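Local coordinates for protein alginate lyase (Chitinophaga sp. MD30, PDB 6KCW) that cleaves the polysaccharide alginate as a lyase of polysaccharide lyase family 36, and carries a bound calcium ion, at residues I98-T103 and G108-G113; Y121-D124 and V128-Q131. All blocks are in the same frame, centred on the assembly; numbering follows the deposited sequence.

Interaction 1: I98-T103 and G108-G113; sequences IGEGNT and GWDGNG
E100 N donates to N112 O across a 2.8 Å bond that is almost straight (174° at the hydrogen) and lies in the plane of the acceptor carbonyl. It is the one hydrogen bond between I98-T103 and G108-G113, in the connection from strand 94-99 to its antiparallel sheet neighbour 113-122. At the mouth of that loop G99 and G113 form a non-hydrogen-bonded pair with CA atoms 4.2 Å apart. I98 to G101 make a type II' beta turn, closed by G101 N to I98 O. Both paired positions leave little room for a side chain: a CB on G99 would run into N112 O, and the backbone angles of G113 by themselves call for glycine. Among the side chains, E100 lies alongside N112, pointing the same way, with OE1 3.6 Å from N112 CB. With CG anti to the carbonyl carbon (chi1 -84°) and the chain extended beyond, E100 brings OE2 to 3.7 Å from D110 OD2. D110 OD1 accepts from N112 N at 3.2 Å, from above the carboxylate plane, an Asx turn. N102 OD1 sits 3.0 Å from G113 O, acceptor against acceptor, while its ND2 donates to D106 O. The direct polar link is thus a backbone bond, with E100, N102 and N112 supplying much of the packing; Q139 and T115 also tie the loop, and the two solvent-exposed carboxylates would probably repel each other mildly.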
ATOM      1  N   ILE A  98       8.228   7.941   2.421  1.00 40.01           N
ATOM      2  CA  ILE A  98       9.346   8.876   2.385  1.00 40.35           C
ATOM      3  C   ILE A  98       9.542   9.464   3.777  1.00 38.62           C
ATOM      4  O   ILE A  98       8.567   9.741   4.486  1.00 39.40           O
ATOM      5  CB  ILE A  98       9.095   9.975   1.333  1.00 36.90           C
ATOM      6  CG1 ILE A  98       9.235   9.389  -0.071  1.00 38.86           C
ATOM      7  CG2 ILE A  98      10.035  11.148   1.525  1.00 37.06           C
ATOM      8  CD1 ILE A  98       9.002  10.397  -1.184  1.00 35.17           C
ATOM      9  N   GLY A  99      10.807   9.628   4.178  1.00 38.44           N
ATOM     10  CA  GLY A  99      11.134  10.253   5.455  1.00 38.64           C
ATOM     11  C   GLY A  99      10.530   9.540   6.650  1.00 39.21           C
ATOM     12  O   GLY A  99      10.662   8.323   6.818  1.00 38.83           O
ATOM     13  N   GLU A 100       9.866  10.318   7.509  1.00 41.91           N
ATOM     14  CA  GLU A 100       9.173   9.786   8.682  1.00 44.63           C
ATOM     15  C   GLU A 100       7.972   8.916   8.307  1.00 43.44           C
ATOM     16  O   GLU A 100       7.345   8.342   9.203  1.00 45.61           O
ATOM     17  CB  GLU A 100       8.729  10.944   9.610  1.00 41.77           C
ATOM     18  CG  GLU A 100       9.816  11.459  10.583  1.00 39.60           C
ATOM     19  CD  GLU A 100       9.402  12.689  11.431  1.00 45.21           C
ATOM     20  OE1 GLU A 100      10.326  13.416  11.863  1.00 45.64           O
ATOM     21  OE2 GLU A 100       8.187  12.943  11.672  1.00 43.61           O
ATOM     22  N   GLY A 101       7.633   8.816   7.017  1.00 41.40           N
ATOM     23  CA  GLY A 101       6.527   7.986   6.555  1.00 42.55           C
ATOM     24  C   GLY A 101       5.167   8.318   7.147  1.00 43.58           C
ATOM     25  O   GLY A 101       4.498   7.443   7.701  1.00 45.70           O
ATOM     26  N   ASN A 102       4.737   9.571   7.018  1.00 42.98           N
ATOM     27  CA  ASN A 102       3.522  10.013   7.688  1.00 39.21           C
ATOM     28  C   ASN A 102       2.305   9.200   7.262  1.00 43.53           C
ATOM     29  O   ASN A 102       2.081   8.951   6.069  1.00 38.73           O
ATOM     30  CB  ASN A 102       3.310  11.502   7.443  1.00 37.56           C
ATOM     31  CG  ASN A 102       4.339  12.328   8.171  1.00 43.11           C
ATOM     32  OD1 ASN A 102       5.531  12.206   7.886  1.00 41.72           O
ATOM     33  ND2 ASN A 102       3.904  13.117   9.169  1.00 43.74           N
ATOM     34  N   THR A 103       1.575   8.732   8.273  1.00 44.97           N
ATOM     35  CA  THR A 103       0.321   7.989   8.183  1.00 47.86           C
ATOM     36  C   THR A 103      -0.483   8.317   9.439  1.00 48.30           C
ATOM     37  O   THR A 103      -0.080   9.151  10.256  1.00 50.11           O
ATOM     38  CB  THR A 103       0.525   6.463   8.104  1.00 42.79           C
ATOM     39  OG1 THR A 103       1.060   5.994   9.348  1.00 49.06           O
ATOM     40  CG2 THR A 103       1.455   6.051   6.984  1.00 37.80           C
ATOM     41  N   GLY A 108       1.510  15.172   6.570  1.00 42.63           N
ATOM     42  CA  GLY A 108       2.827  15.571   6.112  1.00 42.91           C
ATOM     43  C   GLY A 108       3.136  17.050   6.275  1.00 38.88           C
ATOM     44  O   GLY A 108       4.155  17.520   5.767  1.00 40.59           O
ATOM     45  N   TRP A 109       2.285  17.787   7.002  1.00 40.36           N
ATOM     46  CA  TRP A 109       2.443  19.238   7.108  1.00 38.94           C
ATOM     47  C   TRP A 109       3.767  19.641   7.746  1.00 38.20           C
ATOM     48  O   TRP A 109       4.268  20.741   7.474  1.00 40.17           O
ATOM     49  CB  TRP A 109       1.290  19.836   7.907  1.00 35.75           C
ATOM     50  CG  TRP A 109      -0.034  19.652   7.269  1.00 37.36           C
ATOM     51  CD1 TRP A 109      -0.281  19.443   5.950  1.00 37.70           C
ATOM     52  CD2 TRP A 109      -1.313  19.661   7.922  1.00 37.35           C
ATOM     53  NE1 TRP A 109      -1.633  19.323   5.734  1.00 39.73           N
ATOM     54  CE2 TRP A 109      -2.287  19.448   6.932  1.00 40.78           C
ATOM     55  CE3 TRP A 109      -1.726  19.834   9.246  1.00 37.89           C
ATOM     56  CZ2 TRP A 109      -3.652  19.401   7.225  1.00 41.13           C
ATOM     57  CZ3 TRP A 109      -3.078  19.775   9.529  1.00 38.80           C
ATOM     58  CH2 TRP A 109      -4.021  19.568   8.524  1.00 37.74           C
ATOM     59  N   ASP A 110       4.348  18.792   8.596  1.00 36.10           N
ATOM     60  CA  ASP A 110       5.600  19.167   9.241  1.00 34.85           C
ATOM     61  C   ASP A 110       6.796  19.009   8.319  1.00 35.61           C
ATOM     62  O   ASP A 110       7.929  19.214   8.762  1.00 35.88           O
ATOM     63  CB  ASP A 110       5.808  18.372  10.544  1.00 41.69           C
ATOM     64  CG  ASP A 110       6.094  16.886  10.319  1.00 42.29           C
ATOM     65  OD1 ASP A 110       5.995  16.420   9.170  1.00 36.01           O
ATOM     66  OD2 ASP A 110       6.388  16.173  11.320  1.00 51.97           O
ATOM     67  N   GLY A 111       6.564  18.646   7.057  1.00 39.27           N
ATOM     68  CA  GLY A 111       7.612  18.622   6.054  1.00 33.88           C
ATOM     69  C   GLY A 111       8.641  17.528   6.217  1.00 40.85           C
ATOM     70  O   GLY A 111       9.697  17.589   5.570  1.00 44.08           O
ATOM     71  N   ASN A 112       8.352  16.511   7.037  1.00 36.86           N
ATOM     72  CA  ASN A 112       9.309  15.481   7.417  1.00 37.03           C
ATOM     73  C   ASN A 112       8.970  14.096   6.876  1.00 38.54           C
ATOM     74  O   ASN A 112       9.687  13.140   7.189  1.00 38.35           O
ATOM     75  CB  ASN A 112       9.419  15.390   8.959  1.00 42.02           C
ATOM     76  CG  ASN A 112       9.965  16.664   9.598  1.00 41.79           C
ATOM     77  OD1 ASN A 112      10.743  17.393   8.991  1.00 40.34           O
ATOM     78  ND2 ASN A 112       9.561  16.927  10.836  1.00 43.93           N
ATOM     79  N   GLY A 113       7.895  13.939   6.116  1.00 38.01           N
ATOM     80  CA  GLY A 113       7.634  12.641   5.517  1.00 40.09           C
ATOM     81  C   GLY A 113       6.224  12.521   4.991  1.00 39.84           C
ATOM     82  O   GLY A 113       5.376  13.392   5.184  1.00 41.24           O
TER

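Interaction 2: Y121-D124 and V128-Q131; sequences YQTD and VFFQ
The ring of Y121 lies next to that of F129, CD2 of Y121 3.7 Å from CZ of F129, which reaches the tyrosine at its edge. The two side chains run the same way, their planes 46° apart. Q131 crosses Y121 obliquely, its amide only 19° from the ring plane and its OE1 3.7 Å from Y121 CB. F129 has CG between its backbone N and carbonyl carbon (chi1 43°), which swings the ring back over the neighbouring strand: Y121 O stands over the centre of one face, and T123 CG2 touches the edge at CE2, 3.6 Å away. An alanine in place of F129 would probably leave Y121 CD2 and the T123 methyl without their apolar partner. On the other face of the sheet V128 CG2 lies along the Q122 chain from CB to the amide, nearest CD at 3.6 Å, while NE2 of Q122 bonds to S87 O. Paired backbone bonds, Y121 N to F129 O and F129 N to Y121 O, are both 3.0 Å, the first the more bent. This is the loop end of hairpin 113-122/128-135; W86, before sheet neighbour 89-92, touches Q122 and V128, and F130 meets Y163 of strand 162-170, in the other sheet, edge-to-face.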
ATOM      1  N   TYR A 121     -12.555   1.458  -0.949  1.00 45.74           N
ATOM      2  CA  TYR A 121     -13.424   2.387  -0.238  1.00 48.28           C
ATOM      3  C   TYR A 121     -14.856   2.224  -0.730  1.00 51.31           C
ATOM      4  O   TYR A 121     -15.085   2.059  -1.933  1.00 44.87           O
ATOM      5  CB  TYR A 121     -12.947   3.832  -0.441  1.00 49.95           C
ATOM      6  CG  TYR A 121     -13.631   4.881   0.429  1.00 49.19           C
ATOM      7  CD1 TYR A 121     -13.255   5.072   1.750  1.00 46.38           C
ATOM      8  CD2 TYR A 121     -14.617   5.717  -0.094  1.00 51.70           C
ATOM      9  CE1 TYR A 121     -13.865   6.039   2.535  1.00 50.09           C
ATOM     10  CE2 TYR A 121     -15.230   6.690   0.684  1.00 48.34           C
ATOM     11  CZ  TYR A 121     -14.852   6.840   1.998  1.00 51.64           C
ATOM     12  OH  TYR A 121     -15.456   7.803   2.775  1.00 53.69           O
ATOM     13  N   GLN A 122     -15.812   2.287   0.206  1.00 49.52           N
ATOM     14  CA  GLN A 122     -17.231   2.194  -0.115  1.00 49.56           C
ATOM     15  C   GLN A 122     -17.957   3.453   0.338  1.00 55.01           C
ATOM     16  O   GLN A 122     -17.857   3.860   1.507  1.00 56.73           O
ATOM     17  CB  GLN A 122     -17.885   0.957   0.511  1.00 49.39           C
ATOM     18  CG  GLN A 122     -19.398   0.946   0.314  1.00 50.72           C
ATOM     19  CD  GLN A 122     -20.002  -0.434   0.366  1.00 53.91           C
ATOM     20  OE1 GLN A 122     -20.973  -0.718  -0.331  1.00 60.79           O
ATOM     21  NE2 GLN A 122     -19.434  -1.307   1.192  1.00 55.53           N
ATOM     22  N   THR A 123     -18.686   4.062  -0.593  1.00 54.96           N
ATOM     23  CA  THR A 123     -19.435   5.277  -0.320  1.00 55.39           C
ATOM     24  C   THR A 123     -20.742   4.946   0.377  1.00 52.49           C
ATOM     25  O   THR A 123     -21.296   3.860   0.205  1.00 53.30           O
ATOM     26  CB  THR A 123     -19.749   6.020  -1.620  1.00 54.53           C
ATOM     27  OG1 THR A 123     -20.546   5.174  -2.469  1.00 52.93           O
ATOM     28  CG2 THR A 123     -18.467   6.406  -2.338  1.00 54.20           C
ATOM     29  N   ASP A 124     -21.257   5.918   1.137  1.00 57.56           N
ATOM     30  CA  ASP A 124     -22.604   5.775   1.675  1.00 58.48           C
ATOM     31  C   ASP A 124     -23.590   5.391   0.567  1.00 60.04           C
ATOM     32  O   ASP A 124     -24.533   4.622   0.806  1.00 63.38           O
ATOM     33  CB  ASP A 124     -23.029   7.072   2.391  1.00 57.46           C
ATOM     34  CG  ASP A 124     -22.286   7.309   3.743  1.00 58.41           C
ATOM     35  OD1 ASP A 124     -21.516   6.432   4.198  1.00 57.00           O
ATOM     36  OD2 ASP A 124     -22.484   8.383   4.370  1.00 57.04           O
ATOM     37  N   VAL A 128     -17.956   1.214  -4.752  1.00 48.17           N
ATOM     38  CA  VAL A 128     -16.751   0.635  -4.162  1.00 49.15           C
ATOM     39  C   VAL A 128     -15.622   0.724  -5.181  1.00 46.85           C
ATOM     40  O   VAL A 128     -15.749   0.201  -6.293  1.00 44.69           O
ATOM     41  CB  VAL A 128     -16.961  -0.827  -3.728  1.00 48.79           C
ATOM     42  CG1 VAL A 128     -15.649  -1.420  -3.233  1.00 44.63           C
ATOM     43  CG2 VAL A 128     -18.036  -0.909  -2.650  1.00 49.85           C
ATOM     44  N   PHE A 129     -14.506   1.343  -4.794  1.00 44.51           N
ATOM     45  CA  PHE A 129     -13.430   1.586  -5.747  1.00 46.22           C
ATOM     46  C   PHE A 129     -12.072   1.498  -5.059  1.00 43.29           C
ATOM     47  O   PHE A 129     -11.970   1.348  -3.842  1.00 40.80           O
ATOM     48  CB  PHE A 129     -13.591   2.957  -6.430  1.00 44.35           C
ATOM     49  CG  PHE A 129     -13.972   4.069  -5.487  1.00 39.94           C
ATOM     50  CD1 PHE A 129     -13.000   4.769  -4.787  1.00 42.13           C
ATOM     51  CD2 PHE A 129     -15.303   4.410  -5.300  1.00 41.36           C
ATOM     52  CE1 PHE A 129     -13.343   5.783  -3.910  1.00 41.88           C
ATOM     53  CE2 PHE A 129     -15.663   5.426  -4.426  1.00 46.86           C
ATOM     54  CZ  PHE A 129     -14.681   6.114  -3.725  1.00 46.98           C
ATOM     55  N   PHE A 130     -11.026   1.570  -5.879  1.00 44.53           N
ATOM     56  CA  PHE A 130      -9.685   1.892  -5.423  1.00 41.95           C
ATOM     57  C   PHE A 130      -9.540   3.411  -5.324  1.00 41.46           C
ATOM     58  O   PHE A 130     -10.282   4.171  -5.949  1.00 39.35           O
ATOM     59  CB  PHE A 130      -8.633   1.310  -6.383  1.00 41.66           C
ATOM     60  CG  PHE A 130      -8.467  -0.185  -6.283  1.00 39.11           C
ATOM     61  CD1 PHE A 130      -8.013  -0.769  -5.107  1.00 37.41           C
ATOM     62  CD2 PHE A 130      -8.744  -1.001  -7.365  1.00 40.76           C
ATOM     63  CE1 PHE A 130      -7.849  -2.133  -4.997  1.00 34.54           C
ATOM     64  CE2 PHE A 130      -8.574  -2.383  -7.268  1.00 42.43           C
ATOM     65  CZ  PHE A 130      -8.128  -2.946  -6.066  1.00 38.29           C
ATOM     66  N   GLN A 131      -8.586   3.859  -4.504  1.00 41.53           N
ATOM     67  CA  GLN A 131      -8.356   5.292  -4.395  1.00 39.98           C
ATOM     68  C   GLN A 131      -6.952   5.501  -3.868  1.00 39.62           C
ATOM     69  O   GLN A 131      -6.534   4.781  -2.951  1.00 41.80           O
ATOM     70  CB  GLN A 131      -9.379   5.983  -3.474  1.00 36.34           C
ATOM     71  CG  GLN A 131      -9.166   5.763  -1.956  1.00 41.52           C
ATOM     72  CD  GLN A 131     -10.197   6.477  -1.068  1.00 40.43           C
ATOM     73  OE1 GLN A 131     -11.224   6.964  -1.548  1.00 43.25           O
ATOM     74  NE2 GLN A 131      -9.915   6.541   0.234  1.00 39.17           N
TER

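Both contacts belong to the same antiparallel sheet and share strand 113-122: interaction 1 leads into its start, and interaction 2 takes its far end into the hairpin with 128-135. Their centres are 25 Å apart, and with nearest atoms about 13 Å apart they do not touch. Each is partly buried, but interaction 1 includes the exposed E100 and D110, whereas no touching residue of interaction 2 is exposed and V128, F129 and Q131 are buried. Interaction 1 joins a loop to a strand end, with glycine backbone packing and polar side chains. Interaction 2 is a regular strand pair with two backbone bonds, and aromatic and aliphatic groups carry much of its side-chain contact.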